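Local coordinates for protein dihydropteridine reductase (Dictyostelium discoideum, PDB 3ORF) that catalyses the NADH- or NADPH-dependent reduction of quinonoid dihydropteridines, which regenerates tetrahydrobiopterin, a cofactor of aromatic amino acid hydroxylases, at residues Gly96-Gly101 against Ser153-Tyr158; Gly114-Asn119 against Gly159-Ala164; Val141-Ser146 against Leu186-Val191. All blocks are in the same frame, centred on the assembly; numbering follows the deposited sequence.

Contact 1 of 3, residues Gly96-Gly101 against Ser153-Tyr158; sequences GGWSGG and SGMIAY. With NAD (nicotinamide-adenine-dinucleotide), chain E.
Trp98 drives the edge of its indole into the face of Tyr158, the predicted proton acceptor of this short-chain dehydrogenase/reductase. CD1 of Trp98 stands over the centre of the phenol ring, 3.3 Å from CG of Tyr158, and the five-membered ring is turned 70° against it, a T-shaped stack. The same indole edge meets a methionine: NE1 of Trp98 points almost straight at SD of Met155, 3.3 Å away, in a weak hydrogen bond that is also a Met-aromatic contact at the edge of the ring. Sulfur suits this place, being both a soft acceptor and an apolar neighbour. The phenol extends from the first turn of its helix toward the cofactor because chi1 (174°) sets CG of Tyr158 opposite the backbone N, and OH comes within 3.1 Å of C5N of NAD. Were Tyr158 replaced by an alanine, the Trp98 edge would probably lose the ring it abuts and the nicotinamide its hydroxyl neighbour. Farther along, Gly101 is held by two backbone bonds: its N donates to O of Gly154 at 3.0 Å, and its O receives N of Ile156 at 3.3 Å. The backbone of Gly101 adopts angles that a CB would not tolerate. Two waters fill in the polar links, one joining Ser99 O to Tyr158 N and the other Gly101 O to Ala157 N. The contact thus ties the loop after strand 88-93 to the start of helix 156-172, while Met115 of helix 108-133 packs against Ser99 and Tyr158, and the backbone O of Asp171 of the second subunit accepts a bond from Ser153 OG.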
# COMPACT_ATOMS: atom_id res chain seq x y z
N GLY A 96 12.01 -5.80 -5.31
CA GLY A 96 11.65 -4.55 -4.62
C GLY A 96 12.73 -3.51 -4.93
O GLY A 96 13.58 -3.72 -5.81
N GLY A 97 12.71 -2.41 -4.20
CA GLY A 97 13.64 -1.30 -4.45
C GLY A 97 13.45 -0.32 -3.30
O GLY A 97 12.40 -0.34 -2.63
N TRP A 98 14.42 0.57 -3.12
CA TRP A 98 14.29 1.70 -2.22
C TRP A 98 14.43 3.07 -2.92
O TRP A 98 15.28 3.26 -3.76
CB TRP A 98 15.29 1.56 -1.04
CG TRP A 98 15.05 2.70 -0.01
CD1 TRP A 98 14.17 2.68 1.02
CD2 TRP A 98 15.66 3.99 0.01
NE1 TRP A 98 14.22 3.86 1.71
CE2 TRP A 98 15.14 4.68 1.11
CE3 TRP A 98 16.63 4.62 -0.78
CZ2 TRP A 98 15.51 5.99 1.42
CZ3 TRP A 98 17.04 5.91 -0.45
CH2 TRP A 98 16.46 6.59 0.61
N SER A 99 13.60 4.02 -2.54
CA SER A 99 13.77 5.41 -2.98
C SER A 99 13.29 6.26 -1.84
O SER A 99 12.33 5.84 -1.18
CB SER A 99 12.83 5.75 -4.15
OG SER A 99 13.44 5.48 -5.40
N GLY A 100 13.90 7.45 -1.67
CA GLY A 100 13.60 8.36 -0.58
C GLY A 100 12.61 9.45 -0.93
O GLY A 100 12.15 9.57 -2.05
N GLY A 101 12.25 10.23 0.07
CA GLY A 101 11.62 11.49 -0.12
C GLY A 101 10.38 11.63 0.70
O GLY A 101 9.56 10.70 0.77
N SER A 153 8.33 9.02 7.57
CA SER A 153 8.27 10.39 7.08
C SER A 153 9.27 10.82 6.03
O SER A 153 8.91 11.54 5.11
CB SER A 153 8.38 11.33 8.24
OG SER A 153 7.14 11.23 8.92
N GLY A 154 10.53 10.42 6.15
CA GLY A 154 11.49 10.76 5.12
C GLY A 154 11.48 9.89 3.89
O GLY A 154 12.35 10.06 3.05
N MET A 155 10.55 8.91 3.80
CA MET A 155 10.56 7.94 2.70
C MET A 155 9.16 7.32 2.64
O MET A 155 8.94 6.11 2.76
CB MET A 155 11.61 6.86 2.92
CG MET A 155 11.53 6.18 4.25
SD MET A 155 12.89 4.99 4.52
CE MET A 155 14.11 5.94 5.41
N ILE A 156 8.23 8.22 2.40
CA ILE A 156 6.85 7.96 2.51
C ILE A 156 6.39 6.88 1.51
O ILE A 156 5.50 6.08 1.79
CB ILE A 156 6.10 9.31 2.26
CG1 ILE A 156 6.35 10.26 3.43
CG2 ILE A 156 4.60 9.10 2.05
CD1 ILE A 156 5.53 11.52 3.37
N ALA A 157 6.96 6.89 0.32
CA ALA A 157 6.45 5.98 -0.70
C ALA A 157 6.94 4.56 -0.44
O ALA A 157 6.18 3.54 -0.56
CB ALA A 157 6.89 6.46 -2.07
N TYR A 158 8.17 4.47 -0.02
CA TYR A 158 8.74 3.16 0.39
C TYR A 158 7.97 2.64 1.60
O TYR A 158 7.61 1.45 1.65
CB TYR A 158 10.23 3.32 0.72
CG TYR A 158 10.93 2.08 1.29
CD1 TYR A 158 11.24 1.01 0.46
CD2 TYR A 158 11.28 2.03 2.64
CE1 TYR A 158 11.90 -0.08 0.93
CE2 TYR A 158 11.96 0.87 3.17
CZ TYR A 158 12.26 -0.13 2.31
OH TYR A 158 12.90 -1.21 2.75
PA NAD E . 18.21 -5.56 -5.70
O1A NAD E . 17.91 -4.25 -6.32
O2A NAD E . 19.52 -6.23 -5.92
O5B NAD E . 17.15 -6.63 -6.36
C5B NAD E . 15.78 -6.50 -6.50
C4B NAD E . 15.40 -7.37 -7.71
O4B NAD E . 13.96 -7.20 -7.89
C3B NAD E . 16.05 -6.79 -8.99
O3B NAD E . 16.47 -7.85 -9.81
C2B NAD E . 14.89 -6.18 -9.76
O2B NAD E . 15.07 -6.33 -11.18
C1B NAD E . 13.73 -7.07 -9.29
N9A NAD E . 12.38 -6.44 -9.36
C8A NAD E . 12.11 -5.15 -9.05
N7A NAD E . 10.79 -4.98 -9.18
C5A NAD E . 10.21 -6.15 -9.60
C6A NAD E . 8.89 -6.59 -9.91
N6A NAD E . 7.84 -5.72 -9.90
N1A NAD E . 8.67 -7.88 -10.28
C2A NAD E . 9.69 -8.72 -10.38
N3A NAD E . 10.95 -8.34 -10.09
C4A NAD E . 11.25 -7.07 -9.73
O3 NAD E . 17.83 -5.39 -4.18
PN NAD E . 18.23 -6.22 -2.95
O1N NAD E . 19.32 -5.40 -2.33
O2N NAD E . 18.36 -7.71 -3.25
O5D NAD E . 16.96 -6.10 -1.95
C5D NAD E . 15.97 -7.13 -1.84
C4D NAD E . 14.78 -6.63 -0.99
O4D NAD E . 15.28 -5.96 0.20
C3D NAD E . 13.83 -5.62 -1.64
O3D NAD E . 12.47 -6.17 -1.46
C2D NAD E . 13.99 -4.34 -0.82
O2D NAD E . 12.73 -3.65 -0.86
C1D NAD E . 14.22 -5.02 0.55
N1N NAD E . 14.50 -4.43 1.94
C2N NAD E . 15.81 -4.01 2.42
C3N NAD E . 15.90 -3.50 3.77
C7N NAD E . 17.22 -3.03 4.43
O7N NAD E . 17.24 -1.97 5.09
N7N NAD E . 18.26 -3.89 4.29
C4N NAD E . 14.75 -3.44 4.59
C5N NAD E . 13.50 -3.88 4.11
C6N NAD E . 13.39 -4.36 2.82
O HOH W 1 9.97 6.61 -0.21
O HOH W 2 8.78 8.89 -0.94

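Contact 2 of 3, residues Gly114-Asn119 against Gly159-Ala164; sequences GMIDMN and GATKAA. With NAD (nicotinamide-adenine-dinucleotide), chain E.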
# COMPACT_ATOMS: atom_id res chain seq x y z
N GLY A 114 8.03 4.68 -8.73
CA GLY A 114 9.07 3.71 -8.52
C GLY A 114 8.74 2.65 -7.45
O GLY A 114 9.02 1.48 -7.62
N MET A 115 8.21 3.07 -6.30
CA MET A 115 8.04 2.14 -5.15
C MET A 115 6.79 1.28 -5.43
O MET A 115 6.77 0.12 -5.09
CB MET A 115 7.89 2.90 -3.84
CG MET A 115 9.20 3.70 -3.33
SD MET A 115 10.57 2.55 -3.12
CE MET A 115 11.25 2.56 -4.82
N ILE A 116 5.75 1.87 -6.05
CA ILE A 116 4.59 1.08 -6.42
C ILE A 116 5.03 -0.03 -7.38
O ILE A 116 4.76 -1.18 -7.15
CB ILE A 116 3.50 1.94 -7.01
CG1 ILE A 116 2.80 2.69 -5.87
CG2 ILE A 116 2.47 1.04 -7.77
CD1 ILE A 116 1.77 3.75 -6.30
N ASP A 117 5.77 0.30 -8.41
CA ASP A 117 6.12 -0.70 -9.43
C ASP A 117 7.07 -1.78 -8.91
O ASP A 117 7.01 -2.94 -9.31
CB ASP A 117 6.77 0.02 -10.63
CG ASP A 117 5.72 0.84 -11.49
OD1 ASP A 117 4.48 0.67 -11.40
OD2 ASP A 117 6.18 1.68 -12.29
N MET A 118 8.05 -1.37 -8.11
CA MET A 118 9.04 -2.29 -7.61
C MET A 118 8.54 -3.09 -6.40
O MET A 118 8.80 -4.30 -6.31
CB MET A 118 10.33 -1.54 -7.26
CG MET A 118 11.21 -1.25 -8.50
SD MET A 118 12.81 -0.56 -7.97
CE MET A 118 12.62 1.18 -8.42
N ASN A 119 7.92 -2.45 -5.42
CA ASN A 119 7.53 -3.23 -4.21
C ASN A 119 6.06 -3.73 -4.23
O ASN A 119 5.82 -4.87 -3.87
CB ASN A 119 7.78 -2.48 -2.94
CG ASN A 119 9.22 -1.95 -2.84
OD1 ASN A 119 10.20 -2.68 -2.97
ND2 ASN A 119 9.34 -0.68 -2.54
N GLY A 159 7.73 3.52 2.59
CA GLY A 159 7.08 3.06 3.88
C GLY A 159 5.64 2.57 3.58
O GLY A 159 5.20 1.49 4.00
N ALA A 160 4.91 3.36 2.78
CA ALA A 160 3.50 2.96 2.51
C ALA A 160 3.40 1.65 1.67
O ALA A 160 2.56 0.88 1.93
CB ALA A 160 2.72 4.06 1.87
N THR A 161 4.27 1.42 0.70
CA THR A 161 4.20 0.23 -0.16
C THR A 161 4.63 -0.96 0.64
O THR A 161 4.09 -2.08 0.47
CB THR A 161 5.04 0.37 -1.49
OG1 THR A 161 6.37 0.79 -1.20
CG2 THR A 161 4.43 1.40 -2.42
N LYS A 162 5.61 -0.75 1.55
CA LYS A 162 5.96 -1.81 2.48
C LYS A 162 4.85 -2.08 3.52
O LYS A 162 4.66 -3.23 3.94
CB LYS A 162 7.25 -1.49 3.25
CG LYS A 162 8.51 -1.61 2.39
CD LYS A 162 8.43 -2.80 1.45
CE LYS A 162 9.85 -3.27 0.95
NZ LYS A 162 9.79 -4.66 0.52
N ALA A 163 4.12 -1.05 3.95
CA ALA A 163 3.04 -1.31 4.87
C ALA A 163 2.01 -2.13 4.11
O ALA A 163 1.36 -2.99 4.68
CB ALA A 163 2.37 0.03 5.47
N ALA A 164 1.85 -1.86 2.80
CA ALA A 164 0.82 -2.63 2.10
C ALA A 164 1.32 -4.07 1.99
O ALA A 164 0.54 -5.01 2.08
CB ALA A 164 0.63 -2.05 0.67
PA NAD E . 18.21 -5.56 -5.70
O1A NAD E . 17.91 -4.25 -6.32
O2A NAD E . 19.52 -6.23 -5.92
O5B NAD E . 17.15 -6.63 -6.36
C5B NAD E . 15.78 -6.50 -6.50
C4B NAD E . 15.40 -7.37 -7.71
O4B NAD E . 13.96 -7.20 -7.89
C3B NAD E . 16.05 -6.79 -8.99
O3B NAD E . 16.47 -7.85 -9.81
C2B NAD E . 14.89 -6.18 -9.76
O2B NAD E . 15.07 -6.33 -11.18
C1B NAD E . 13.73 -7.07 -9.29
N9A NAD E . 12.38 -6.44 -9.36
C8A NAD E . 12.11 -5.15 -9.05
N7A NAD E . 10.79 -4.98 -9.18
C5A NAD E . 10.21 -6.15 -9.60
C6A NAD E . 8.89 -6.59 -9.91
N6A NAD E . 7.84 -5.72 -9.90
N1A NAD E . 8.67 -7.88 -10.28
C2A NAD E . 9.69 -8.72 -10.38
N3A NAD E . 10.95 -8.34 -10.09
C4A NAD E . 11.25 -7.07 -9.73
O3 NAD E . 17.83 -5.39 -4.18
PN NAD E . 18.23 -6.22 -2.95
O1N NAD E . 19.32 -5.40 -2.33
O2N NAD E . 18.36 -7.71 -3.25
O5D NAD E . 16.96 -6.10 -1.95
C5D NAD E . 15.97 -7.13 -1.84
C4D NAD E . 14.78 -6.63 -0.99
O4D NAD E . 15.28 -5.96 0.20
C3D NAD E . 13.83 -5.62 -1.64
O3D NAD E . 12.47 -6.17 -1.46
C2D NAD E . 13.99 -4.34 -0.82
O2D NAD E . 12.73 -3.65 -0.86
C1D NAD E . 14.22 -5.02 0.55
N1N NAD E . 14.50 -4.43 1.94
C2N NAD E . 15.81 -4.01 2.42
C3N NAD E . 15.90 -3.50 3.77
C7N NAD E . 17.22 -3.03 4.43
O7N NAD E . 17.24 -1.97 5.09
N7N NAD E . 18.26 -3.89 4.29
C4N NAD E . 14.75 -3.44 4.59
C5N NAD E . 13.50 -3.88 4.11
C6N NAD E . 13.39 -4.36 2.82
O HOH W 3 7.56 -4.95 -1.11
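Thr161 projects toward helix 114-119 and sets its two branches to different tasks. Its methyl CG2 lies against the backbone of Met115 and meets CG1 of Ile116 at 4.0 Å, the two side chains crossing at about a right angle. Its hydroxyl sits between the backbone N and the carbonyl carbon (chi1 51°), a position that turns OG1 back to its own helix, where it bonds to the carbonyls of Ala157 and Tyr158. The buried hydroxyl is thereby satisfied, and it can lie 3.7 Å from CB of Met115 as a mere packing neighbour. Threonine suits the site because its methyl packs while its hydroxyl is satisfied within its own helix; the axes of the two short segments pass 9.4 Å apart, inclined by 30°.

One turn along, Asn119 also runs across Thr161, with ND2 3.6 Å from OG1 of Thr161, a packing distance, for no hydrogen bond links the two segments directly. Its OD1 is taken by the amide of Gly97, so the carboxamide braces the loop beside the cofactor. Lys162 bends at chi2 (-39°), which carries its end past Asn119, CE coming 4.0 Å from OD1 of Asn119. The ammonium NZ has several partners: the carbonyl of Thr143, a water at 2.8 Å that in turn donates to Asn119 O, and, weakly, the ribose O2D of NAD at 3.4 Å. An asparagine and a lysine near the active-site tyrosine are familiar in this family, and Asn119, Lys162 and the predicted proton acceptor Tyr158 are consistent with that pattern. Elsewhere on helix 114-119, Asp117 O accepts a hydrogen bond from N6A of the adenine.

These helix segments belong to 108-133 and 156-172, which flank the sheet on one side; at the dimer interface, Phe124 of the second subunit packs on Ala160 and its Tyr121 on Ile116.

Contact 3 of 3, residues Val141-Ser146 against Leu186-Val191; sequences VLTGAS and LGILPV. With NAD (nicotinamide-adenine-dinucleotide), chain E.
Gly144 N donates to Ile188 O at 2.8 Å, the shortest of three backbone bonds that join 141-144 to strand 186-190, strand 141-143 running parallel to it in the Rossmann-fold sheet. Leu142 uses both its polar atoms, N to Leu186 O at 2.9 Å and O from Ile188 N at 3.0 Å. Past the end of 141-143, a weak bond from Ser146 N to Pro190 O continues the pairing into the loop.

Outward from this ladder, Val141, Thr143, Leu186 and Ile188 share one face. CG1 of Val141 meets CG2 of Ile188 at 4.0 Å, branched apolar groups suited to the cover given by helix 213-225. Thr143 turns OG1 to the carbonyl of Cys93 on strand 88-93, which leaves its methyl to the nicotinamide ribose. Gly144 suits its place, since a CB would run into CD1 of Leu189; that leucine lays its CG 3.6 Å from C of Ala145.

At the carboxyl ends, where Rossmann folds bind their cofactor, Ala145 and Pro190 line the nicotinamide pocket. The proline offers its ring to the pyridine, CG of Pro190 lying 3.6 Å from C4N of NAD.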
# COMPACT_ATOMS: atom_id res chain seq x y z
N VAL A 141 6.98 -16.59 1.27
CA VAL A 141 7.59 -15.49 1.99
C VAL A 141 7.70 -14.23 1.21
O VAL A 141 8.29 -14.28 0.17
CB VAL A 141 9.00 -15.88 2.48
CG1 VAL A 141 9.68 -14.70 3.23
CG2 VAL A 141 8.85 -17.05 3.46
N LEU A 142 7.18 -13.10 1.75
CA LEU A 142 7.45 -11.80 1.15
C LEU A 142 8.50 -11.03 1.97
O LEU A 142 8.51 -11.10 3.21
CB LEU A 142 6.16 -10.97 1.04
CG LEU A 142 4.97 -11.58 0.29
CD1 LEU A 142 3.79 -10.58 0.08
CD2 LEU A 142 5.54 -12.01 -1.07
N THR A 143 9.34 -10.25 1.29
CA THR A 143 10.25 -9.28 1.93
C THR A 143 9.51 -7.96 2.27
O THR A 143 9.05 -7.21 1.35
CB THR A 143 11.47 -9.02 1.07
OG1 THR A 143 12.07 -10.31 0.75
CG2 THR A 143 12.50 -8.24 1.91
N GLY A 144 9.39 -7.67 3.58
CA GLY A 144 8.72 -6.43 4.00
C GLY A 144 9.80 -5.42 4.37
O GLY A 144 10.92 -5.42 3.78
N ALA A 145 9.54 -4.60 5.41
CA ALA A 145 10.61 -3.76 5.94
C ALA A 145 10.45 -3.49 7.38
O ALA A 145 9.40 -3.07 7.80
CB ALA A 145 10.78 -2.44 5.13
N SER A 146 11.49 -3.67 8.16
CA SER A 146 11.39 -3.28 9.58
C SER A 146 11.01 -1.82 9.79
O SER A 146 10.21 -1.46 10.69
CB SER A 146 12.69 -3.55 10.24
OG SER A 146 12.45 -3.53 11.60
N LEU A 186 4.66 -15.69 5.53
CA LEU A 186 5.55 -14.92 6.41
C LEU A 186 6.09 -13.68 5.69
O LEU A 186 6.18 -13.63 4.45
CB LEU A 186 6.77 -15.79 6.83
CG LEU A 186 6.38 -17.06 7.58
CD1 LEU A 186 7.57 -17.90 7.83
CD2 LEU A 186 5.59 -16.71 8.88
N GLY A 187 6.49 -12.69 6.47
CA GLY A 187 7.21 -11.57 5.98
C GLY A 187 8.56 -11.66 6.66
O GLY A 187 8.63 -12.01 7.85
N ILE A 188 9.65 -11.35 5.93
CA ILE A 188 10.96 -11.16 6.59
C ILE A 188 11.23 -9.70 6.48
O ILE A 188 10.99 -9.09 5.42
CB ILE A 188 12.10 -12.00 5.95
CG1 ILE A 188 12.18 -11.75 4.46
CG2 ILE A 188 11.93 -13.49 6.32
CD1 ILE A 188 13.21 -12.60 3.77
N LEU A 189 11.64 -9.10 7.62
CA LEU A 189 11.66 -7.66 7.77
C LEU A 189 13.07 -7.31 8.26
O LEU A 189 13.31 -7.21 9.44
CB LEU A 189 10.59 -7.14 8.79
CG LEU A 189 9.18 -6.69 8.37
CD1 LEU A 189 8.45 -7.87 7.74
CD2 LEU A 189 8.46 -6.21 9.63
N PRO A 190 13.99 -7.09 7.33
CA PRO A 190 15.36 -6.74 7.74
C PRO A 190 15.47 -5.30 8.27
O PRO A 190 14.75 -4.40 7.78
CB PRO A 190 16.19 -6.91 6.45
CG PRO A 190 15.15 -6.93 5.27
CD PRO A 190 13.74 -7.06 5.88
N VAL A 191 16.27 -5.12 9.34
CA VAL A 191 16.78 -3.81 9.75
C VAL A 191 17.81 -3.35 8.67
O VAL A 191 17.59 -2.35 7.99
CB VAL A 191 17.33 -3.88 11.17
CG1 VAL A 191 17.92 -2.51 11.64
CG2 VAL A 191 16.18 -4.29 12.08
PA NAD E . 18.21 -5.56 -5.70
O1A NAD E . 17.91 -4.25 -6.32
O2A NAD E . 19.52 -6.23 -5.92
O5B NAD E . 17.15 -6.63 -6.36
C5B NAD E . 15.78 -6.50 -6.50
C4B NAD E . 15.40 -7.37 -7.71
O4B NAD E . 13.96 -7.20 -7.89
C3B NAD E . 16.05 -6.79 -8.99
O3B NAD E . 16.47 -7.85 -9.81
C2B NAD E . 14.89 -6.18 -9.76
O2B NAD E . 15.07 -6.33 -11.18
C1B NAD E . 13.73 -7.07 -9.29
N9A NAD E . 12.38 -6.44 -9.36
C8A NAD E . 12.11 -5.15 -9.05
N7A NAD E . 10.79 -4.98 -9.18
C5A NAD E . 10.21 -6.15 -9.60
C6A NAD E . 8.89 -6.59 -9.91
N6A NAD E . 7.84 -5.72 -9.90
N1A NAD E . 8.67 -7.88 -10.28
C2A NAD E . 9.69 -8.72 -10.38
N3A NAD E . 10.95 -8.34 -10.09
C4A NAD E . 11.25 -7.07 -9.73
O3 NAD E . 17.83 -5.39 -4.18
PN NAD E . 18.23 -6.22 -2.95
O1N NAD E . 19.32 -5.40 -2.33
O2N NAD E . 18.36 -7.71 -3.25
O5D NAD E . 16.96 -6.10 -1.95
C5D NAD E . 15.97 -7.13 -1.84
C4D NAD E . 14.78 -6.63 -0.99
O4D NAD E . 15.28 -5.96 0.20
C3D NAD E . 13.83 -5.62 -1.64
O3D NAD E . 12.47 -6.17 -1.46
C2D NAD E . 13.99 -4.34 -0.82
O2D NAD E . 12.73 -3.65 -0.86
C1D NAD E . 14.22 -5.02 0.55
N1N NAD E . 14.50 -4.43 1.94
C2N NAD E . 15.81 -4.01 2.42
C3N NAD E . 15.90 -3.50 3.77
C7N NAD E . 17.22 -3.03 4.43
O7N NAD E . 17.24 -1.97 5.09
N7N NAD E . 18.26 -3.89 4.29
C4N NAD E . 14.75 -3.44 4.59
C5N NAD E . 13.50 -3.88 4.11
C6N NAD E . 13.39 -4.36 2.82

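Overall arrangement
All three contacts border the same NAD, and helix 156-172 supplies one segment to each of contacts 1 and 2. Their centres are 8 Å apart, and a probable hydrogen bond of 2.8 Å between Gly97 N and Asn119 OD1 joins them. Contact 3 lies deeper, about 15 Å from contact 1 and 13 Å from contact 2 between centres, yet it meets both at the nicotinamide end: Ala145 CB is 3.4 Å from Tyr158 OH, and Lys162 NZ is 2.8 Å from Thr143 O. Strand 138-143, helix 156-172 and strand 184-190 follow one another in the chain, a beta-alpha-beta crossover that brings the predicted proton acceptor beside the strand ends lining the pocket.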